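Agap007691-pb (Anopheles gambiae, PDB 5C98) is of unknown function but belongs to the serpin family and so may act as an inhibitor of serine proteases. Local coordinates at residues Leu26-Glu35 against Glu249-Pro259; Cys217-Asp228 against His261-Leu269. One frame throughout, in Å; residues are numbered along the deposited sequence. Where two conformers were deposited one is given.

Both interactions belong to the body of one serpin chain, on the same side of its centre, with their own centres about 15 Å apart. Interaction 1 sets helix 15-32 beside helix 250-256; interaction 2 sets the next helix, 259-268, against the hairpin of strands 204-219 and 224-230. Since the two helices follow each other directly, the turn at Ile257 and Thr258 hands the chain from one contact to the other, and the segments alternate along the sequence. They also touch: Ile253 CD1 comes 3.4 Å from Leu222 O, and Ser256 O lies 3.3 Å from His261 CE1. Ser256 CB is 3.7 Å from Leu222 CD1, so the end of helix 250-256 packs on the hairpin turn.

Interaction 1. Residues Leu26-Glu35 against Glu249-Pro259; sequences LEYFKACYDE and ELRQIVNSITP
Lys30 of helix 26-32 reaches across to the C-terminal end of helix 250-256, where two helices of the serpin fold pack side by side, running roughly antiparallel (143°) with axes 9.4 Å apart. Its CB passes near Asn255 OD1, Lys30 CG lies 3.4 Å from Val254 O, CD lies near the carbonyl oxygens of Val254 and Asn255, and CE sits beside those of Val254 and Ile257. Lys30 NZ then donates to Ile257 O at 2.7 Å, tilted from the plane of that carbonyl, and Lys30 NZ donates to Asn255 O at 3.0 Å, from above the plane of the Asn255 carbonyl. A lysine suits this place because its extended chain reaches along the end of helix 250-256 and its ammonium meets carbonyl oxygens where the helix dipole would probably favour a positive charge.

In the middle, Val254 CG2 stands over the centre of one face of the Tyr33 ring, a CH-pi contact 8° off the ring normal, while Val254 CG1 touches Phe29 CE2 at 3.8 Å. Tyr33 turns its CG anti to the backbone N (chi1 170°), which lays the broad ring along Val254 and brings OH to Leu250. Toward the Thr258 end, Leu26 CD1 lies against Thr258 C (3.4 Å) and Pro259 CD while CD2 meets Ile257 CG2, its two branches reaching different residues of the turn. A water donates to both Leu26 O and Val254 O, bridging the backbones. At the opposite end Glu35 OE1 meets the edge of the Arg251 guanidinium in a salt bridge, and a water joins Glu35 OE1, Glu249 OE1 and Arg251 N.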
loop_
_atom_site.group_PDB
_atom_site.type_symbol
_atom_site.label_atom_id
_atom_site.label_comp_id
_atom_site.label_asym_id
_atom_site.label_seq_id
_atom_site.Cartn_x
_atom_site.Cartn_y
_atom_site.Cartn_z
ATOM N N LEU A 26 -5.770 -3.604 8.221
ATOM C CA LEU A 26 -6.302 -2.556 9.084
ATOM C C LEU A 26 -5.442 -2.368 10.325
ATOM O O LEU A 26 -5.249 -1.232 10.765
ATOM C CB LEU A 26 -7.761 -2.857 9.430
ATOM C CG LEU A 26 -8.703 -2.861 8.225
ATOM C CD1 LEU A 26 -10.100 -3.253 8.732
ATOM C CD2 LEU A 26 -8.705 -1.545 7.433
ATOM N N GLU A 27 -4.901 -3.457 10.897
ATOM C CA GLU A 27 -3.989 -3.313 12.029
ATOM C C GLU A 27 -2.732 -2.559 11.629
ATOM O O GLU A 27 -2.259 -1.679 12.354
ATOM C CB GLU A 27 -3.598 -4.693 12.554
ATOM C CG GLU A 27 -4.717 -5.389 13.329
ATOM C CD GLU A 27 -4.428 -6.844 13.607
ATOM O OE1 GLU A 27 -3.606 -7.456 12.881
ATOM O OE2 GLU A 27 -5.046 -7.384 14.553
ATOM N N TYR A 28 -2.169 -2.898 10.474
ATOM C CA TYR A 28 -0.976 -2.216 9.998
ATOM C C TYR A 28 -1.250 -0.734 9.776
ATOM O O TYR A 28 -0.446 0.125 10.150
ATOM C CB TYR A 28 -0.562 -2.880 8.692
ATOM C CG TYR A 28 0.750 -2.429 8.087
ATOM C CD1 TYR A 28 0.857 -1.241 7.388
ATOM C CD2 TYR A 28 1.868 -3.245 8.146
ATOM C CE1 TYR A 28 2.042 -0.871 6.785
ATOM C CE2 TYR A 28 3.053 -2.870 7.556
ATOM C CZ TYR A 28 3.140 -1.704 6.890
ATOM O OH TYR A 28 4.324 -1.329 6.260
ATOM N N PHE A 29 -2.369 -0.419 9.133
ATOM C CA PHE A 29 -2.676 0.986 8.884
ATOM C C PHE A 29 -2.833 1.762 10.186
ATOM O O PHE A 29 -2.354 2.891 10.289
ATOM C CB PHE A 29 -3.914 1.137 7.998
ATOM C CG PHE A 29 -4.189 2.558 7.610
ATOM C CD1 PHE A 29 -3.227 3.303 6.959
ATOM C CD2 PHE A 29 -5.371 3.173 7.936
ATOM C CE1 PHE A 29 -3.450 4.619 6.623
ATOM C CE2 PHE A 29 -5.576 4.493 7.565
ATOM C CZ PHE A 29 -4.610 5.184 6.925
ATOM N N LYS A 30 -3.490 1.177 11.188
ATOM C CA LYS A 30 -3.606 1.851 12.479
ATOM C C LYS A 30 -2.242 2.123 13.080
ATOM O O LYS A 30 -2.059 3.118 13.786
ATOM C CB LYS A 30 -4.409 0.990 13.469
ATOM C CG LYS A 30 -5.849 0.938 13.132
ATOM C CD LYS A 30 -6.620 -0.076 13.964
ATOM C CE LYS A 30 -7.858 -0.461 13.175
ATOM N NZ LYS A 30 -8.839 -1.093 14.050
ATOM N N ALA A 31 -1.279 1.238 12.848
ATOM C CA ALA A 31 0.058 1.417 13.400
ATOM C C ALA A 31 0.854 2.478 12.664
ATOM O O ALA A 31 1.793 3.029 13.245
ATOM C CB ALA A 31 0.829 0.093 13.336
ATOM N N CYS A 32 0.539 2.777 11.402
ATOM C CA CYS A 32 1.288 3.824 10.713
ATOM C C CYS A 32 0.518 5.121 10.491
ATOM O O CYS A 32 1.148 6.139 10.182
ATOM C CB CYS A 32 1.934 3.309 9.421
ATOM S SG CYS A 32 0.829 2.716 8.198
ATOM N N TYR A 33 -0.797 5.145 10.699
ATOM C CA TYR A 33 -1.564 6.362 10.479
ATOM C C TYR A 33 -1.047 7.465 11.375
ATOM O O TYR A 33 -0.795 7.256 12.564
ATOM C CB TYR A 33 -3.036 6.125 10.795
ATOM C CG TYR A 33 -3.903 7.346 10.844
ATOM C CD1 TYR A 33 -4.206 8.055 9.693
ATOM C CD2 TYR A 33 -4.459 7.773 12.038
ATOM C CE1 TYR A 33 -5.010 9.165 9.747
ATOM C CE2 TYR A 33 -5.278 8.854 12.101
ATOM C CZ TYR A 33 -5.579 9.559 10.952
ATOM O OH TYR A 33 -6.408 10.659 11.031
ATOM N N ASP A 34 -0.895 8.652 10.792
ATOM C CA ASP A 34 -0.542 9.869 11.513
ATOM C C ASP A 34 -1.532 10.917 11.027
ATOM O O ASP A 34 -1.565 11.225 9.827
ATOM C CB ASP A 34 0.899 10.257 11.201
ATOM C CG ASP A 34 1.339 11.552 11.881
ATOM O OD1 ASP A 34 0.503 12.395 12.312
ATOM O OD2 ASP A 34 2.572 11.721 11.986
ATOM N N GLU A 35 -2.394 11.396 11.924
ATOM C CA GLU A 35 -3.477 12.284 11.500
ATOM C C GLU A 35 -2.962 13.538 10.812
ATOM O O GLU A 35 -3.718 14.165 10.065
ATOM C CB GLU A 35 -4.444 12.618 12.650
ATOM C CG GLU A 35 -3.876 13.482 13.743
ATOM C CD GLU A 35 -4.866 13.761 14.865
ATOM O OE1 GLU A 35 -6.035 13.310 14.808
ATOM O OE2 GLU A 35 -4.477 14.462 15.817
ATOM N N GLU A 249 -13.722 12.939 14.412
ATOM C CA GLU A 249 -12.372 13.005 13.878
ATOM C C GLU A 249 -12.079 11.772 13.023
ATOM O O GLU A 249 -12.532 10.671 13.327
ATOM C CB GLU A 249 -11.380 12.998 15.047
ATOM C CG GLU A 249 -11.401 14.206 15.964
ATOM C CD GLU A 249 -10.796 15.410 15.315
ATOM O OE1 GLU A 249 -9.787 15.247 14.588
ATOM O OE2 GLU A 249 -11.332 16.513 15.520
ATOM N N LEU A 250 -11.312 11.960 11.953
ATOM C CA LEU A 250 -10.891 10.829 11.138
ATOM C C LEU A 250 -10.169 9.787 11.973
ATOM O O LEU A 250 -10.359 8.597 11.764
ATOM C CB LEU A 250 -10.056 11.304 9.958
ATOM C CG LEU A 250 -9.567 10.165 9.061
ATOM C CD1 LEU A 250 -10.727 9.390 8.422
ATOM C CD2 LEU A 250 -8.642 10.704 7.974
ATOM N N ARG A 251 -9.378 10.208 12.963
ATOM C CA ARG A 251 -8.654 9.235 13.779
ATOM C C ARG A 251 -9.603 8.236 14.425
ATOM O O ARG A 251 -9.246 7.060 14.605
ATOM C CB ARG A 251 -7.860 9.948 14.861
ATOM C CG ARG A 251 -6.927 9.069 15.645
ATOM C CD ARG A 251 -6.200 9.899 16.694
ATOM N NE ARG A 251 -7.136 10.408 17.697
ATOM C CZ ARG A 251 -7.716 11.607 17.671
ATOM N NH1 ARG A 251 -7.469 12.468 16.694
ATOM N NH2 ARG A 251 -8.557 11.944 18.635
ATOM N N GLN A 252 -10.816 8.670 14.779
ATOM C CA GLN A 252 -11.762 7.739 15.382
ATOM C C GLN A 252 -12.172 6.643 14.401
ATOM O O GLN A 252 -12.303 5.476 14.777
ATOM C CB GLN A 252 -12.998 8.493 15.875
ATOM C CG GLN A 252 -13.943 7.633 16.681
ATOM C CD GLN A 252 -15.224 8.356 17.044
ATOM O OE1 GLN A 252 -15.206 9.524 17.437
ATOM N NE2 GLN A 252 -16.347 7.664 16.908
ATOM N N ILE A 253 -12.393 6.996 13.136
ATOM C CA ILE A 253 -12.735 5.995 12.134
ATOM C C ILE A 253 -11.556 5.060 11.913
ATOM O O ILE A 253 -11.708 3.839 11.856
ATOM C CB ILE A 253 -13.145 6.690 10.815
ATOM C CG1 ILE A 253 -14.594 7.210 10.849
ATOM C CG2 ILE A 253 -13.045 5.733 9.618
ATOM C CD1 ILE A 253 -14.921 8.230 11.878
ATOM N N VAL A 254 -10.363 5.622 11.749
ATOM C CA VAL A 254 -9.193 4.815 11.442
ATOM C C VAL A 254 -8.934 3.822 12.567
ATOM O O VAL A 254 -8.641 2.648 12.320
ATOM C CB VAL A 254 -7.963 5.714 11.252
ATOM C CG1 VAL A 254 -6.659 4.864 11.192
ATOM C CG2 VAL A 254 -8.102 6.543 10.017
ATOM N N ASN A 255 -9.069 4.267 13.821
ATOM C CA ASN A 255 -8.779 3.362 14.922
ATOM C C ASN A 255 -9.910 2.376 15.171
ATOM O O ASN A 255 -9.679 1.273 15.686
ATOM C CB ASN A 255 -8.470 4.162 16.172
ATOM C CG ASN A 255 -7.066 4.679 16.164
ATOM O OD1 ASN A 255 -6.152 3.992 15.706
ATOM N ND2 ASN A 255 -6.876 5.889 16.667
ATOM N N SER A 256 -11.128 2.727 14.810
ATOM C CA SER A 256 -12.289 1.886 15.072
ATOM C C SER A 256 -12.452 0.756 14.064
ATOM O O SER A 256 -12.954 -0.318 14.418
ATOM C CB SER A 256 -13.557 2.739 15.036
ATOM O OG SER A 256 -13.648 3.633 16.138
ATOM N N ILE A 257 -12.045 0.974 12.810
ATOM C CA ILE A 257 -12.500 0.107 11.734
ATOM C C ILE A 257 -11.902 -1.292 11.866
ATOM O O ILE A 257 -10.706 -1.473 12.121
ATOM C CB ILE A 257 -12.191 0.744 10.369
ATOM C CG1 ILE A 257 -12.926 -0.022 9.256
ATOM C CG2 ILE A 257 -10.704 0.831 10.162
ATOM C CD1 ILE A 257 -12.739 0.627 7.872
ATOM N N THR A 258 -12.742 -2.288 11.650
ATOM C CA THR A 258 -12.350 -3.697 11.607
ATOM C C THR A 258 -12.925 -4.351 10.371
ATOM O O THR A 258 -13.812 -3.808 9.706
ATOM C CB THR A 258 -12.906 -4.433 12.829
ATOM O OG1 THR A 258 -14.332 -4.520 12.711
ATOM C CG2 THR A 258 -12.518 -3.726 14.113
ATOM N N PRO A 259 -12.478 -5.570 10.061
ATOM C CA PRO A 259 -13.103 -6.302 8.946
ATOM C C PRO A 259 -14.593 -6.504 9.124
ATOM O O PRO A 259 -15.322 -6.567 8.123
ATOM C CB PRO A 259 -12.341 -7.634 8.939
ATOM C CG PRO A 259 -10.990 -7.248 9.504
ATOM C CD PRO A 259 -11.317 -6.289 10.605
HETATM O O HOH W 1 -7.324 1.127 10.007
HETATM O O HOH W 2 -3.871 5.097 14.509
HETATM O O HOH W 3 -8.372 13.089 13.260
#

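Interaction 2. Residues Cys217-Asp228 against His261-Leu269; sequences CLHNELRCKVVD and HLAQIDERL
Strand 217-219 runs roughly antiparallel to helix 261-268, at 147° with the axes 8.7 Å apart, and turns into strand 224-228 through a hairpin whose G1 beta bulge pairs Arg223 and Cys224 with His219.

His219 is the hub. Its NE2 donates to Gln264 OE1 at 2.9 Å in a moderately bent bond (147°); the acceptor lies in the ring plane, whereas the donor comes from above the plane of the Gln264 carbonyl. ND1 accepts from Leu222 N within the turn, and these two bonds fix the rotation of the imidazole. The Arg268 guanidinium lies flat on the ring, the planes 13° apart and NH1 above its centre; the extended chain suits arginine to carry a flat group from the helix to the His219 ring. His261 turns an edge to His219 in an offset edge-to-face pair, His261 CD2 being 3.7 Å from His219 CE1. A bond from Thr258 N to ND1 holds the His261 ring while Leu222 CD1 covers a face.

Where the backbones come closer (Cys217 CA and Leu269 CA 5.1 Å apart), the short Cys217 side chain suits the place, its SG meeting Leu269 CD2 at 3.8 Å. Asp228 and Asp266 both form salt bridges with Arg359 of strand 354-360, tying hairpin to helix, and Asp228 OD1 also hydrogen-bonds Ser238 OG. Val226 packs on Ile265 and on Leu240 and Leu242 of strand 237-244, and Leu222 touches Ser256 of helix 250-256.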
loop_
_atom_site.group_PDB
_atom_site.type_symbol
_atom_site.label_atom_id
_atom_site.label_comp_id
_atom_site.label_asym_id
_atom_site.label_seq_id
_atom_site.Cartn_x
_atom_site.Cartn_y
_atom_site.Cartn_z
ATOM N N CYS A 217 -23.655 4.074 1.564
ATOM C CA CYS A 217 -24.416 3.811 2.778
ATOM C C CYS A 217 -23.987 4.767 3.877
ATOM O O CYS A 217 -22.967 5.453 3.786
ATOM C CB CYS A 217 -24.276 2.363 3.250
ATOM S SG CYS A 217 -22.611 1.884 3.759
ATOM N N LEU A 218 -24.821 4.851 4.896
ATOM C CA LEU A 218 -24.413 5.429 6.155
ATOM C C LEU A 218 -23.935 4.305 7.054
ATOM O O LEU A 218 -24.394 3.165 6.948
ATOM C CB LEU A 218 -25.597 6.121 6.821
ATOM C CG LEU A 218 -26.276 7.266 6.087
ATOM C CD1 LEU A 218 -27.404 7.869 6.948
ATOM C CD2 LEU A 218 -25.266 8.326 5.723
ATOM N N HIS A 219 -23.002 4.617 7.947
ATOM C CA HIS A 219 -22.578 3.655 8.965
ATOM C C HIS A 219 -22.595 4.382 10.306
ATOM O O HIS A 219 -21.643 5.076 10.670
ATOM C CB HIS A 219 -21.231 2.991 8.673
ATOM C CG HIS A 219 -21.048 1.718 9.429
ATOM N ND1 HIS A 219 -21.055 1.668 10.807
ATOM C CD2 HIS A 219 -20.921 0.437 9.008
ATOM C CE1 HIS A 219 -20.911 0.414 11.200
ATOM N NE2 HIS A 219 -20.831 -0.352 10.128
ATOM N N ASN A 220 -23.702 4.254 11.044
ATOM C CA ASN A 220 -23.844 5.071 12.239
ATOM C C ASN A 220 -22.883 4.619 13.329
ATOM O O ASN A 220 -22.434 5.445 14.119
ATOM C CB ASN A 220 -25.289 5.098 12.760
ATOM C CG ASN A 220 -26.218 6.000 11.951
ATOM O OD1 ASN A 220 -25.798 6.850 11.159
ATOM N ND2 ASN A 220 -27.513 5.831 12.185
ATOM N N GLU A 221 -22.529 3.337 13.384
ATOM C CA GLU A 221 -21.623 2.883 14.441
ATOM C C GLU A 221 -20.198 3.371 14.209
ATOM O O GLU A 221 -19.518 3.786 15.149
ATOM C CB GLU A 221 -21.656 1.361 14.557
ATOM N N LEU A 222 -19.723 3.336 12.961
ATOM C CA LEU A 222 -18.409 3.867 12.621
ATOM C C LEU A 222 -18.414 5.386 12.540
ATOM O O LEU A 222 -17.347 6.006 12.615
ATOM C CB LEU A 222 -18.006 3.296 11.270
ATOM C CG LEU A 222 -16.550 3.188 10.836
ATOM C CD1 LEU A 222 -15.614 2.767 11.949
ATOM C CD2 LEU A 222 -16.491 2.165 9.721
ATOM N N ARG A 223 -19.597 5.987 12.433
ATOM C CA ARG A 223 -19.782 7.430 12.343
ATOM C C ARG A 223 -19.216 7.980 11.040
ATOM O O ARG A 223 -18.461 8.952 11.040
ATOM C CB ARG A 223 -19.205 8.198 13.543
ATOM C CG ARG A 223 -19.481 7.604 14.908
ATOM C CD ARG A 223 -20.943 7.605 15.204
ATOM N NE ARG A 223 -21.530 8.921 15.407
ATOM C CZ ARG A 223 -22.836 9.153 15.309
ATOM N NH1 ARG A 223 -23.676 8.156 15.017
ATOM N NH2 ARG A 223 -23.308 10.376 15.493
ATOM N N CYS A 224 -19.603 7.384 9.917
ATOM C CA CYS A 224 -19.147 7.885 8.630
ATOM C C CYS A 224 -20.159 7.596 7.533
ATOM O O CYS A 224 -20.953 6.651 7.624
ATOM C CB CYS A 224 -17.760 7.349 8.265
ATOM S SG CYS A 224 -17.735 5.546 8.051
ATOM N N LYS A 225 -20.113 8.426 6.495
ATOM C CA LYS A 225 -20.714 8.119 5.209
ATOM C C LYS A 225 -19.728 7.307 4.381
ATOM O O LYS A 225 -18.510 7.420 4.549
ATOM C CB LYS A 225 -21.013 9.406 4.453
ATOM C CG LYS A 225 -22.143 10.225 4.985
ATOM C CD LYS A 225 -22.421 11.434 4.097
ATOM C CE LYS A 225 -23.602 12.198 4.590
ATOM N NZ LYS A 225 -23.879 13.394 3.758
ATOM N N VAL A 226 -20.256 6.469 3.492
ATOM C CA VAL A 226 -19.438 5.586 2.667
ATOM C C VAL A 226 -19.917 5.657 1.232
ATOM O O VAL A 226 -21.117 5.560 0.973
ATOM C CB VAL A 226 -19.558 4.137 3.154
ATOM C CG1 VAL A 226 -18.622 3.244 2.409
ATOM C CG2 VAL A 226 -19.309 4.065 4.652
ATOM N N VAL A 227 -18.988 5.788 0.301
ATOM C CA VAL A 227 -19.265 5.537 -1.105
ATOM C C VAL A 227 -18.191 4.599 -1.636
ATOM O O VAL A 227 -17.030 4.665 -1.228
ATOM C CB VAL A 227 -19.300 6.825 -1.962
ATOM C CG1 VAL A 227 -20.506 7.705 -1.630
ATOM C CG2 VAL A 227 -17.978 7.590 -1.877
ATOM N N ASP A 228 -18.569 3.713 -2.530
ATOM C CA ASP A 228 -17.608 2.830 -3.198
ATOM C C ASP A 228 -17.498 3.309 -4.639
ATOM O O ASP A 228 -18.453 3.188 -5.413
ATOM C CB ASP A 228 -18.048 1.369 -3.108
ATOM C CG ASP A 228 -16.879 0.397 -3.097
ATOM O OD1 ASP A 228 -15.734 0.802 -3.435
ATOM O OD2 ASP A 228 -17.111 -0.783 -2.748
ATOM N N HIS A 261 -16.662 -4.320 10.145
ATOM C CA HIS A 261 -17.291 -3.139 9.563
ATOM C C HIS A 261 -17.303 -3.208 8.046
ATOM O O HIS A 261 -18.265 -2.753 7.411
ATOM C CB HIS A 261 -16.552 -1.876 9.962
ATOM C CG HIS A 261 -16.677 -1.523 11.396
ATOM N ND1 HIS A 261 -15.595 -1.490 12.247
ATOM C CD2 HIS A 261 -17.755 -1.189 12.142
ATOM C CE1 HIS A 261 -15.999 -1.132 13.452
ATOM N NE2 HIS A 261 -17.304 -0.949 13.416
ATOM N N LEU A 262 -16.212 -3.685 7.446
ATOM C CA LEU A 262 -16.178 -3.844 5.998
ATOM C C LEU A 262 -17.269 -4.788 5.526
ATOM O O LEU A 262 -17.932 -4.520 4.514
ATOM C CB LEU A 262 -14.797 -4.326 5.548
ATOM C CG LEU A 262 -13.642 -3.354 5.793
ATOM C CD1 LEU A 262 -12.298 -3.944 5.357
ATOM C CD2 LEU A 262 -13.898 -2.041 5.046
ATOM N N ALA A 263 -17.492 -5.883 6.266
ATOM C CA ALA A 263 -18.567 -6.811 5.924
ATOM C C ALA A 263 -19.930 -6.145 6.042
ATOM O O ALA A 263 -20.802 -6.348 5.188
ATOM C CB ALA A 263 -18.510 -8.036 6.833
ATOM N N GLN A 264 -20.132 -5.336 7.083
ATOM C CA GLN A 264 -21.407 -4.633 7.241
ATOM C C GLN A 264 -21.614 -3.627 6.123
ATOM O O GLN A 264 -22.725 -3.478 5.601
ATOM C CB GLN A 264 -21.424 -3.870 8.565
ATOM C CG GLN A 264 -21.508 -4.739 9.789
ATOM C CD GLN A 264 -21.476 -3.925 11.067
ATOM O OE1 GLN A 264 -20.657 -3.020 11.217
ATOM N NE2 GLN A 264 -22.386 -4.226 11.983
ATOM N N ILE A 265 -20.561 -2.905 5.769
ATOM C CA ILE A 265 -20.634 -1.994 4.641
ATOM C C ILE A 265 -21.038 -2.742 3.379
ATOM O O ILE A 265 -21.948 -2.319 2.659
ATOM C CB ILE A 265 -19.283 -1.282 4.471
ATOM C CG1 ILE A 265 -19.113 -0.231 5.570
ATOM C CG2 ILE A 265 -19.163 -0.600 3.102
ATOM C CD1 ILE A 265 -17.715 0.273 5.711
ATOM N N ASP A 266 -20.372 -3.871 3.098
ATOM C CA ASP A 266 -20.714 -4.631 1.896
ATOM C C ASP A 266 -22.188 -5.038 1.880
ATOM O O ASP A 266 -22.804 -5.069 0.813
ATOM C CB ASP A 266 -19.804 -5.852 1.772
ATOM C CG ASP A 266 -18.397 -5.490 1.323
ATOM O OD1 ASP A 266 -18.223 -4.399 0.743
ATOM O OD2 ASP A 266 -17.477 -6.302 1.542
ATOM N N GLU A 267 -22.782 -5.311 3.042
ATOM C CA GLU A 267 -24.185 -5.718 3.095
ATOM C C GLU A 267 -25.131 -4.535 2.924
ATOM O O GLU A 267 -26.269 -4.709 2.462
ATOM C CB GLU A 267 -24.479 -6.375 4.444
ATOM C CG GLU A 267 -23.631 -7.592 4.747
ATOM N N ARG A 268 -24.695 -3.343 3.320
ATOM C CA ARG A 268 -25.536 -2.155 3.345
ATOM C C ARG A 268 -25.428 -1.298 2.098
ATOM O O ARG A 268 -26.357 -0.534 1.811
ATOM C CB ARG A 268 -25.162 -1.269 4.538
ATOM C CG ARG A 268 -25.440 -1.903 5.883
ATOM C CD ARG A 268 -24.959 -1.031 7.005
ATOM N NE ARG A 268 -24.802 -1.783 8.243
ATOM C CZ ARG A 268 -24.573 -1.224 9.426
ATOM N NH1 ARG A 268 -24.499 0.099 9.530
ATOM N NH2 ARG A 268 -24.432 -1.984 10.505
ATOM N N LEU A 269 -24.326 -1.387 1.357
ATOM C CA LEU A 269 -24.172 -0.540 0.190
ATOM C C LEU A 269 -25.289 -0.798 -0.811
ATOM O O LEU A 269 -25.651 -1.947 -1.087
ATOM C CB LEU A 269 -22.818 -0.797 -0.463
ATOM C CG LEU A 269 -21.577 -0.223 0.221
ATOM C CD1 LEU A 269 -20.351 -0.860 -0.432
ATOM C CD2 LEU A 269 -21.511 1.274 0.156
#